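Local coordinates for glycosyl hydrolase BlGH5_18 (Bifidobacterium longum subsp. infantis, PDB 7LQX), which probably hydrolyses beta-mannosidic linkages of the N-glycan core as a family GH5, subfamily 18 glycosidase, at residues Arg23-Val28 with Gly98-Val103; Leu58-Val63 with Arg345-Met350; Val194-His199 with Leu225-Thr230. All coordinates share one frame; numbering follows the deposited sequence. Where two conformers were deposited one is given.

Overall arrangement
All three contacts lie on or beside the eight-stranded parallel barrel, near the ends where its strands begin; in GH5 enzymes the catalytic residues sit at the opposite, C-terminal ends. Contacts 1 and 2 are neighbours, their centres about 10 Å apart, and they touch: F26 O lies 2.8 Å from D61 N, a probable hydrogen bond, and F347 CE2 packs 3.3 Å from G27 O. Strand 62-65 of contact 2 runs between the two strands of contact 1. Contact 3 stands apart, its centre about 15 Å from that of contact 1 and 24 Å from that of contact 2, where strands 200-202 and 229-233 complete the barrel.

Contact 1: Arg23-Val28 with Gly98-Val103; sequences RMRFGV and GMDAYV
R25 reaches from strand 25-29 past the intervening strand 62-65 to D100 and Y102 on strand 100-104, so the contact is made by side chains rather than by strand pairing. The charged half of the contact is a salt bridge: R25 NH2 lies 2.8 Å from D100 OD2. The hydrogen bond within it is weak, its N-H...acceptor angle only 122°, with D100 OD2 oblique to the guanidinium. The two side chains cross at about a right angle, and their guanidinium and carboxylate planes stand 78° apart. Bends at chi2 (-70°) and at chi3 of R25 fold the long chain over and turn the guanidinium to D100 and Y102.

The packed side of the contact is at Y102. Its buried ring meets W273, while its hydroxyl end points to the arginine; R25 NH1 comes in at the ring edge, near the ring plane, with 3.2 Å to Y102 OH. The R25-D100 pair is the looser side, both residues being partly exposed, and only 121 Å² is buried between the segments.

Neither charge depends on this one bridge. R25 NE also pairs with D61, which takes R23 as well, and D100 OD1 is held by R156. R23 and R25 were each modelled in two conformers; in the one described, acids and bases alternate in a chain, R23, D61, R25, D100, R156, at the starts of four neighbouring strands. Such alternation probably keeps each member ionised and shares the charges among several partners.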
# COMPACT_ATOMS: atom_id res chain seq x y z
N ARG A 23 2.06 -8.79 40.27
CA ARG A 23 3.23 -8.26 39.60
C ARG A 23 2.82 -7.24 38.55
O ARG A 23 1.65 -7.18 38.14
CB ARG A 23 4.03 -9.40 38.96
CG ARG A 23 3.19 -10.36 38.10
CD ARG A 23 4.03 -11.02 37.00
NE ARG A 23 5.13 -10.14 36.65
CZ ARG A 23 5.67 -10.00 35.45
NH1 ARG A 23 5.22 -10.70 34.43
NH2 ARG A 23 6.66 -9.14 35.32
N MSE A 24 3.80 -6.43 38.13
CA MSE A 24 3.60 -5.42 37.09
C MSE A 24 4.44 -5.86 35.90
O MSE A 24 5.62 -6.18 36.05
CB MSE A 24 4.09 -4.04 37.54
CG MSE A 24 3.98 -2.98 36.45
SE MSE A 24 4.58 -1.22 37.06
CE MSE A 24 3.21 -0.88 38.37
N ARG A 25 3.86 -5.85 34.71
CA ARG A 25 4.53 -6.38 33.54
C ARG A 25 5.46 -5.33 32.93
O ARG A 25 5.14 -4.14 32.89
CB ARG A 25 3.48 -6.80 32.50
CG ARG A 25 2.32 -7.64 33.03
CD ARG A 25 2.74 -9.05 33.43
NE ARG A 25 3.53 -9.70 32.40
CZ ARG A 25 3.05 -10.46 31.42
NH1 ARG A 25 1.74 -10.69 31.31
NH2 ARG A 25 3.89 -10.99 30.54
N PHE A 26 6.62 -5.78 32.46
CA PHE A 26 7.58 -4.93 31.77
C PHE A 26 7.97 -5.57 30.45
O PHE A 26 8.34 -6.75 30.42
CB PHE A 26 8.81 -4.64 32.65
CG PHE A 26 8.56 -3.58 33.68
CD1 PHE A 26 7.94 -3.89 34.88
CD2 PHE A 26 8.88 -2.26 33.41
CE1 PHE A 26 7.69 -2.90 35.81
CE2 PHE A 26 8.63 -1.27 34.34
CZ PHE A 26 8.02 -1.59 35.53
N GLY A 27 7.85 -4.82 29.37
CA GLY A 27 8.16 -5.36 28.06
C GLY A 27 8.48 -4.26 27.07
O GLY A 27 8.66 -3.10 27.43
N VAL A 28 8.58 -4.66 25.80
CA VAL A 28 8.94 -3.73 24.73
C VAL A 28 8.04 -3.92 23.52
O VAL A 28 7.57 -5.02 23.23
CB VAL A 28 10.42 -3.83 24.29
CG1 VAL A 28 11.34 -3.45 25.43
CG2 VAL A 28 10.74 -5.22 23.79
N GLY A 98 11.65 -16.95 26.55
CA GLY A 98 11.19 -16.72 27.91
C GLY A 98 10.15 -15.64 28.10
O GLY A 98 9.94 -15.20 29.23
N MSE A 99 9.47 -15.23 27.04
CA MSE A 99 8.56 -14.09 27.12
C MSE A 99 7.19 -14.36 26.53
O MSE A 99 7.02 -15.20 25.64
CB MSE A 99 9.18 -12.89 26.41
CG MSE A 99 10.50 -12.46 27.02
SE MSE A 99 11.21 -10.88 26.23
CE MSE A 99 11.69 -11.62 24.53
N ASP A 100 6.20 -13.62 27.03
CA ASP A 100 4.87 -13.60 26.45
C ASP A 100 4.85 -12.67 25.24
O ASP A 100 5.72 -11.81 25.07
CB ASP A 100 3.85 -13.12 27.48
CG ASP A 100 3.71 -14.08 28.63
OD1 ASP A 100 3.55 -15.29 28.36
OD2 ASP A 100 3.81 -13.64 29.78
N ALA A 101 3.86 -12.87 24.38
CA ALA A 101 3.69 -12.02 23.21
C ALA A 101 2.25 -11.55 23.10
O ALA A 101 1.32 -12.34 23.29
CB ALA A 101 4.10 -12.77 21.93
N TYR A 102 2.09 -10.27 22.82
CA TYR A 102 0.82 -9.63 22.48
C TYR A 102 0.93 -9.16 21.03
O TYR A 102 1.97 -8.63 20.63
CB TYR A 102 0.58 -8.44 23.42
CG TYR A 102 0.40 -8.87 24.86
CD1 TYR A 102 1.49 -9.15 25.65
CD2 TYR A 102 -0.87 -9.05 25.39
CE1 TYR A 102 1.33 -9.58 26.95
CE2 TYR A 102 -1.04 -9.48 26.70
CZ TYR A 102 0.07 -9.74 27.48
OH TYR A 102 -0.08 -10.18 28.78
N VAL A 103 -0.10 -9.38 20.23
CA VAL A 103 -0.05 -9.11 18.79
C VAL A 103 -1.10 -8.07 18.43
O VAL A 103 -2.25 -8.18 18.86
CB VAL A 103 -0.28 -10.40 17.98
CG1 VAL A 103 -0.29 -10.12 16.49
CG2 VAL A 103 0.76 -11.44 18.32

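Contact 2: Leu58-Val63 with Arg345-Met350; sequences LGMDHV and RAFAEM
The turn joining helix 45-57 to strand 62-65 of the barrel packs through L58 and M60 against A348 and F347 of helix 342-354, the helix that follows the last barrel strand. G59, with positive phi, ends helix 45-57 in a Schellman motif. Just before it, L58 O rests against the methyl of the helix, 3.3 Å from A348 CB, and the CA atoms of L58 and A348 come within 5.2 Å of each other. A water ties the two backbones together as well, donating to L58 O at 2.7 Å and to A348 O at 2.8 Å.

Deeper in, selenomethionine M60 makes a Met-aromatic contact. Its SE sits 3.3 Å from F347 CE2 and 4.5 Å from the ring centroid of F347, 68° off the ring normal, an oblique approach; M60 CE lies alongside CD2 and CE2 of that ring. With CG anti to the backbone N (chi1 -167°), the F347 side chain reaches off its helix to M60, and its ring also meets W311 and I297. Replacing F347 by an alanine would probably open a gap between helix and barrel, leaving M60 SE without its aromatic partner and the M60 chain freer to turn.

Small A348 lets the backbones close up while F347 fills the space towards the strands, an arrangement that fits the outer helix layer of a (beta/alpha)8 barrel, where the helix after the eighth strand packs beside the end of the helix after the first.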
# COMPACT_ATOMS: atom_id res chain seq x y z
N LEU A 58 17.34 -7.96 29.26
CA LEU A 58 16.99 -6.75 29.99
C LEU A 58 16.05 -7.01 31.15
O LEU A 58 15.73 -6.07 31.89
CB LEU A 58 16.29 -5.76 29.06
CG LEU A 58 17.09 -5.09 27.96
CD1 LEU A 58 16.16 -4.14 27.21
CD2 LEU A 58 18.30 -4.37 28.52
N GLY A 59 15.57 -8.24 31.31
CA GLY A 59 14.57 -8.53 32.30
C GLY A 59 13.15 -8.30 31.84
O GLY A 59 12.27 -8.03 32.67
N MSE A 60 12.90 -8.37 30.54
CA MSE A 60 11.56 -8.18 30.00
C MSE A 60 10.77 -9.47 30.09
O MSE A 60 11.32 -10.56 29.96
CB MSE A 60 11.65 -7.74 28.54
CG MSE A 60 12.44 -6.48 28.32
SE MSE A 60 11.65 -4.91 29.14
CE MSE A 60 12.67 -4.83 30.76
N ASP A 61 9.46 -9.34 30.30
CA ASP A 61 8.58 -10.50 30.35
C ASP A 61 7.63 -10.58 29.16
O ASP A 61 6.91 -11.58 29.04
CB ASP A 61 7.80 -10.53 31.67
CG ASP A 61 6.95 -9.29 31.88
OD1 ASP A 61 5.99 -9.10 31.11
OD2 ASP A 61 7.25 -8.52 32.80
N HIS A 62 7.61 -9.59 28.27
CA HIS A 62 6.74 -9.68 27.11
C HIS A 62 7.22 -8.75 26.00
O HIS A 62 7.99 -7.82 26.23
CB HIS A 62 5.28 -9.33 27.45
CG HIS A 62 5.06 -7.87 27.75
ND1 HIS A 62 5.21 -7.35 29.01
CD2 HIS A 62 4.70 -6.84 26.95
CE1 HIS A 62 4.95 -6.05 28.98
NE2 HIS A 62 4.64 -5.71 27.74
N VAL A 63 6.70 -9.02 24.81
CA VAL A 63 6.84 -8.17 23.64
C VAL A 63 5.46 -7.92 23.04
O VAL A 63 4.55 -8.74 23.15
CB VAL A 63 7.77 -8.78 22.58
CG1 VAL A 63 9.21 -8.87 23.09
CG2 VAL A 63 7.28 -10.16 22.14
N ARG A 345 19.45 0.39 29.88
CA ARG A 345 19.86 0.08 31.25
C ARG A 345 18.88 0.67 32.26
O ARG A 345 18.55 0.03 33.26
CB ARG A 345 21.28 0.60 31.49
CG ARG A 345 22.33 0.03 30.54
CD ARG A 345 23.72 0.69 30.74
NE ARG A 345 24.71 0.27 29.76
CZ ARG A 345 25.32 -0.92 29.77
NH1 ARG A 345 26.20 -1.22 28.83
NH2 ARG A 345 25.03 -1.80 30.71
N ALA A 346 18.39 1.89 32.00
CA ALA A 346 17.44 2.50 32.92
C ALA A 346 16.13 1.72 32.96
O ALA A 346 15.57 1.50 34.05
CB ALA A 346 17.17 3.95 32.52
N PHE A 347 15.63 1.30 31.81
CA PHE A 347 14.38 0.55 31.79
C PHE A 347 14.53 -0.80 32.48
O PHE A 347 13.64 -1.21 33.23
CB PHE A 347 13.89 0.37 30.35
CG PHE A 347 12.47 -0.12 30.23
CD1 PHE A 347 11.43 0.58 30.84
CD2 PHE A 347 12.17 -1.24 29.50
CE1 PHE A 347 10.12 0.14 30.72
CE2 PHE A 347 10.86 -1.67 29.37
CZ PHE A 347 9.84 -0.98 29.99
N ALA A 348 15.68 -1.46 32.29
CA ALA A 348 15.95 -2.70 33.01
C ALA A 348 15.92 -2.47 34.51
O ALA A 348 15.38 -3.29 35.26
CB ALA A 348 17.30 -3.27 32.58
N GLU A 349 16.50 -1.36 34.97
CA GLU A 349 16.50 -1.04 36.39
C GLU A 349 15.08 -0.84 36.90
O GLU A 349 14.73 -1.26 38.00
CB GLU A 349 17.33 0.21 36.65
CG GLU A 349 18.83 0.01 36.47
CD GLU A 349 19.58 1.31 36.20
OE1 GLU A 349 20.75 1.24 35.75
OE2 GLU A 349 19.01 2.40 36.44
N MSE A 350 14.25 -0.19 36.10
CA MSE A 350 12.88 0.07 36.53
C MSE A 350 12.08 -1.22 36.60
O MSE A 350 11.29 -1.42 37.52
CB MSE A 350 12.22 1.07 35.59
CG MSE A 350 12.85 2.46 35.64
SE MSE A 350 12.93 3.27 37.40
CE MSE A 350 14.60 2.52 38.06
O HOH W 1 15.44 -6.00 34.62

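Contact 3: Val194-His199 with Leu225-Thr230; sequences VDRRKH and LGDMTT
The guanidinium of R196 presents its edge to D227: OD1 of the aspartate lies there close to the guanidinium plane, as does water 2 at another part of the edge. G226 C comes up obliquely, 3.2 Å from R196 NH2. The D227 carboxylate is turned 63° from the guanidinium, so the usual flat pairing of the two groups is not reached. Instead NE and NH2 converge on a single oxygen from the same face of its plane. In this salt bridge R196 NH2 is 2.8 Å from D227 OD1 but 69° out of the carboxylate plane, and R196 NE is 3.1 Å from D227 OD1; a third, weak bond runs from R196 NE to D227 OD2.

A bend at chi3 (69°) of R196 lays NE and NH2 against D227, which approaches from the opposite direction. Two waters extend the grip to the backbone of G226. Water 2 accepts from R196 NH1 and from G226 N, at 2.9 Å from each of these nitrogens. Water 4 accepts from R196 NH2 and donates to G226 O, an oxygen that also receives R270 NH1. Next door, R197 is occupied with D195, whose OD1 also takes the R197 backbone N in an Asx turn.

D227 OD1 takes the two stronger arginine bonds, while OD2 takes A201 N in strand 200-202, the strand beside which 229-233 completes the barrel, besides the weak bond from R196 NE. The solvent-exposed position of R196 probably tempers the strength of the bridge, yet both the arginine and the backbone donor would be expected to keep D227 ionised.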
# COMPACT_ATOMS: atom_id res chain seq x y z
N VAL A 194 -12.27 -13.12 19.77
CA VAL A 194 -11.33 -13.70 20.72
C VAL A 194 -12.09 -14.41 21.83
O VAL A 194 -13.10 -13.91 22.33
CB VAL A 194 -10.44 -12.58 21.30
CG1 VAL A 194 -9.48 -13.13 22.36
CG2 VAL A 194 -9.67 -11.87 20.20
N ASP A 195 -11.59 -15.58 22.24
CA ASP A 195 -12.10 -16.24 23.44
C ASP A 195 -11.46 -15.57 24.65
O ASP A 195 -10.32 -15.89 25.04
CB ASP A 195 -11.82 -17.74 23.41
CG ASP A 195 -12.38 -18.46 24.63
OD1 ASP A 195 -12.83 -17.79 25.58
OD2 ASP A 195 -12.37 -19.71 24.64
N ARG A 196 -12.17 -14.63 25.26
CA ARG A 196 -11.61 -13.81 26.33
C ARG A 196 -11.49 -14.56 27.65
O ARG A 196 -10.92 -14.01 28.60
CB ARG A 196 -12.39 -12.51 26.45
CG ARG A 196 -12.19 -11.64 25.21
CD ARG A 196 -13.16 -10.50 25.12
NE ARG A 196 -12.91 -9.50 26.15
CZ ARG A 196 -13.63 -8.39 26.28
NH1 ARG A 196 -14.63 -8.16 25.44
NH2 ARG A 196 -13.35 -7.54 27.25
N ARG A 197 -11.98 -15.79 27.73
CA ARG A 197 -11.62 -16.63 28.87
C ARG A 197 -10.17 -17.09 28.79
O ARG A 197 -9.59 -17.44 29.82
CB ARG A 197 -12.52 -17.86 28.92
CG ARG A 197 -14.00 -17.54 29.00
CD ARG A 197 -14.83 -18.80 28.77
NE ARG A 197 -14.50 -19.43 27.49
CZ ARG A 197 -14.83 -20.67 27.15
NH1 ARG A 197 -15.51 -21.44 27.98
NH2 ARG A 197 -14.47 -21.14 25.96
N LYS A 198 -9.57 -17.09 27.60
CA LYS A 198 -8.23 -17.61 27.41
C LYS A 198 -7.20 -16.56 27.01
O LYS A 198 -6.01 -16.75 27.29
CB LYS A 198 -8.22 -18.69 26.31
CG LYS A 198 -9.07 -19.90 26.63
CD LYS A 198 -9.12 -20.83 25.43
CE LYS A 198 -9.87 -22.12 25.73
NZ LYS A 198 -9.61 -23.14 24.67
N HIS A 199 -7.63 -15.47 26.37
CA HIS A 199 -6.72 -14.46 25.82
C HIS A 199 -7.37 -13.09 25.95
O HIS A 199 -8.59 -12.97 25.92
CB HIS A 199 -6.44 -14.75 24.34
CG HIS A 199 -5.83 -16.09 24.11
ND1 HIS A 199 -6.53 -17.15 23.59
CD2 HIS A 199 -4.57 -16.53 24.33
CE1 HIS A 199 -5.73 -18.20 23.51
NE2 HIS A 199 -4.54 -17.85 23.96
N LEU A 225 -14.46 -1.09 26.69
CA LEU A 225 -14.45 -2.16 25.71
C LEU A 225 -13.07 -2.78 25.65
O LEU A 225 -12.06 -2.08 25.73
CB LEU A 225 -14.87 -1.64 24.34
CG LEU A 225 -16.30 -1.11 24.30
CD1 LEU A 225 -16.63 -0.58 22.91
CD2 LEU A 225 -17.34 -2.15 24.73
N GLY A 226 -13.03 -4.10 25.51
CA GLY A 226 -11.78 -4.83 25.63
C GLY A 226 -11.41 -5.01 27.09
O GLY A 226 -12.03 -4.45 27.98
N ASP A 227 -10.37 -5.82 27.33
CA ASP A 227 -10.08 -6.26 28.69
C ASP A 227 -9.24 -5.28 29.51
O ASP A 227 -9.26 -5.37 30.74
CB ASP A 227 -9.36 -7.61 28.64
CG ASP A 227 -10.26 -8.72 28.17
OD1 ASP A 227 -11.36 -8.86 28.72
OD2 ASP A 227 -9.87 -9.46 27.25
N MSE A 228 -8.50 -4.39 28.87
CA MSE A 228 -7.68 -3.43 29.59
C MSE A 228 -7.68 -2.12 28.81
O MSE A 228 -7.73 -2.13 27.58
CB MSE A 228 -6.23 -3.89 29.69
CG MSE A 228 -6.04 -5.23 30.35
SE MSE A 228 -4.20 -5.63 30.76
CE MSE A 228 -3.62 -6.19 29.04
N THR A 229 -7.53 -1.01 29.51
CA THR A 229 -7.30 0.26 28.83
C THR A 229 -5.88 0.27 28.31
O THR A 229 -4.94 0.01 29.07
CB THR A 229 -7.47 1.41 29.80
OG1 THR A 229 -8.78 1.36 30.37
CG2 THR A 229 -7.25 2.74 29.09
N THR A 230 -5.70 0.62 27.05
CA THR A 230 -4.37 0.83 26.51
C THR A 230 -4.12 2.33 26.42
O THR A 230 -5.01 3.09 26.02
CB THR A 230 -4.19 0.19 25.14
OG1 THR A 230 -5.07 0.80 24.20
CG2 THR A 230 -4.47 -1.30 25.19
O HOH W 2 -15.61 -5.45 25.55
O HOH W 3 -9.25 -11.84 28.92
O HOH W 4 -14.89 -5.33 28.58